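Local coordinates for 5'-methylthioadenosine nucleosidase / s-adenosylhomocysteine nucleosidase (Brucella melitensis bv. 1, PDB 4PR3), which belongs to the phosphorylase superfamily of nucleosidases and phosphorylases, forms a two-chain assembly and holds adenine in a pocket of its alpha/beta fold, at residues A172-C177 / V182-L187. Residues are numbered along the deposited sequence; the frame is centred on the assembly and turned at random.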
loop_
_atom_site.group_PDB
_atom_site.type_symbol
_atom_site.label_atom_id
_atom_site.label_comp_id
_atom_site.label_asym_id
_atom_site.label_seq_id
_atom_site.Cartn_x
_atom_site.Cartn_y
_atom_site.Cartn_z
ATOM N N ALA A 172 -2.093 -3.711 5.203
ATOM C CA ALA A 172 -1.006 -2.809 4.859
ATOM C C ALA A 172 -0.134 -2.530 6.083
ATOM O O ALA A 172 1.083 -2.373 5.967
ATOM C CB ALA A 172 -1.552 -1.519 4.283
ATOM N N CYS A 173 -0.762 -2.470 7.255
ATOM C CA CYS A 173 -0.033 -2.280 8.502
ATOM C C CYS A 173 0.854 -3.480 8.783
ATOM O O CYS A 173 1.997 -3.334 9.217
ATOM C CB CYS A 173 -0.998 -2.080 9.670
ATOM S SG CYS A 173 -1.988 -0.575 9.578
ATOM N N LEU A 174 0.315 -4.668 8.524
ATOM C CA LEU A 174 1.021 -5.915 8.771
ATOM C C LEU A 174 2.321 -5.997 7.989
ATOM O O LEU A 174 3.377 -6.285 8.556
ATOM C CB LEU A 174 0.135 -7.109 8.420
ATOM C CG LEU A 174 0.781 -8.470 8.689
ATOM C CD1 LEU A 174 1.147 -8.594 10.161
ATOM C CD2 LEU A 174 -0.135 -9.599 8.265
ATOM N N ARG A 175 2.240 -5.749 6.686
ATOM C CA ARG A 175 3.412 -5.833 5.821
ATOM C C ARG A 175 4.463 -4.811 6.226
ATOM O O ARG A 175 5.658 -5.067 6.113
ATOM C CB ARG A 175 3.019 -5.651 4.356
ATOM C CG ARG A 175 2.083 -6.724 3.838
ATOM C CD ARG A 175 2.717 -8.111 3.906
ATOM N NE ARG A 175 3.924 -8.200 3.090
ATOM C CZ ARG A 175 5.141 -8.427 3.573
ATOM N NH1 ARG A 175 5.322 -8.602 4.877
ATOM N NH2 ARG A 175 6.179 -8.483 2.750
ATOM N N ALA A 176 4.009 -3.661 6.712
ATOM C CA ALA A 176 4.907 -2.634 7.226
ATOM C C ALA A 176 5.600 -3.102 8.507
ATOM O O ALA A 176 6.803 -2.900 8.681
ATOM C CB ALA A 176 4.146 -1.339 7.471
ATOM N N CYS A 177 4.838 -3.731 9.397
ATOM C CA CYS A 177 5.382 -4.236 10.654
ATOM C C CYS A 177 6.322 -5.419 10.436
ATOM O O CYS A 177 7.347 -5.534 11.104
ATOM C CB CYS A 177 4.256 -4.632 11.609
ATOM S SG CYS A 177 3.224 -3.256 12.166
ATOM N N VAL A 182 8.401 -5.820 13.741
ATOM C CA VAL A 182 7.506 -5.610 14.879
ATOM C C VAL A 182 6.237 -6.460 14.732
ATOM O O VAL A 182 5.716 -6.612 13.627
ATOM C CB VAL A 182 7.124 -4.120 15.020
ATOM C CG1 VAL A 182 6.372 -3.868 16.320
ATOM C CG2 VAL A 182 8.368 -3.253 14.963
ATOM N N PRO A 183 5.752 -7.048 15.839
ATOM C CA PRO A 183 4.480 -7.778 15.776
ATOM C C PRO A 183 3.274 -6.836 15.755
ATOM O O PRO A 183 3.365 -5.700 16.224
ATOM C CB PRO A 183 4.490 -8.610 17.062
ATOM C CG PRO A 183 5.359 -7.844 17.995
ATOM C CD PRO A 183 6.428 -7.229 17.136
ATOM N N LEU A 184 2.157 -7.316 15.213
ATOM C CA LEU A 184 0.957 -6.500 15.049
ATOM C C LEU A 184 -0.256 -7.123 15.743
ATOM O O LEU A 184 -0.423 -8.341 15.742
ATOM C CB LEU A 184 0.656 -6.305 13.559
ATOM C CG LEU A 184 -0.662 -5.611 13.199
ATOM C CD1 LEU A 184 -0.596 -4.120 13.485
ATOM C CD2 LEU A 184 -1.044 -5.871 11.754
ATOM N N LEU A 185 -1.098 -6.277 16.329
ATOM C CA LEU A 185 -2.354 -6.718 16.930
ATOM C C LEU A 185 -3.501 -5.834 16.435
ATOM O O LEU A 185 -3.442 -4.614 16.558
ATOM C CB LEU A 185 -2.253 -6.664 18.456
ATOM C CG LEU A 185 -3.411 -7.167 19.323
ATOM C CD1 LEU A 185 -2.864 -7.683 20.645
ATOM C CD2 LEU A 185 -4.453 -6.080 19.572
ATOM N N GLY A 186 -4.522 -6.444 15.839
ATOM C CA GLY A 186 -5.691 -5.696 15.404
ATOM C C GLY A 186 -6.888 -5.694 16.341
ATOM O O GLY A 186 -7.120 -6.657 17.070
ATOM N N LEU A 187 -7.669 -4.617 16.285
ATOM C CA LEU A 187 -8.950 -4.521 16.985
ATOM C C LEU A 187 -9.951 -3.787 16.099
ATOM O O LEU A 187 -9.663 -2.698 15.611
ATOM C CB LEU A 187 -8.800 -3.779 18.315
ATOM C CG LEU A 187 -8.009 -4.436 19.448
ATOM C CD1 LEU A 187 -7.905 -3.492 20.639
ATOM C CD2 LEU A 187 -8.638 -5.760 19.866
#
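Leu184 is the bump of this contact and the helix face made by Cys173, Leu174 and Cys177 is the hollow, spaced at i, i+1 and i+4. Leu184 extends CG away from its own backbone N (chi1 173°), and both methyls face the helix. CD2 rests against the backbone, 3.6 Å from Leu174 CA, and also reaches Leu174 CB, while Cys173 CB lies farther off at 4.3 Å. The other branch turns toward Cys177, where Leu184 CD1 meets SG at 4.1 Å. Leu174 closes the hollow from its flank: its CB points past the strand, yet its two side-chain torsions together bring CD1 back to 3.8 Å from Leu184 CD2, and the two leucines cross at a slant.

Nearer the turn, the Cys177 side chain packs against the backbone and side chain of Val182, with Cys177 CB 4.5 Å from Val182 CB. Val182 N donates a hydrogen bond of 2.9 Å to Cys177 O. That bond is bent, 134° at the hydrogen, with the donor tilted out of the carbonyl plane. It ties the helix to the start of the returning chain.

Every touching residue is buried. Cys173 also packs on Leu67 of helix 60-76, and Cys177 on Val84 of the neighbouring strand 83-91, whereas Arg175, pointing away from the strand, forms a salt bridge with Glu62 of the second subunit. The axes of 172-177 and 184-187 come within 9.2 Å at 165°: a helix followed by a strand that runs nearly antiparallel to it, packed on the mixed sheet, here part of the layered alpha/beta fold of the phosphorylase superfamily.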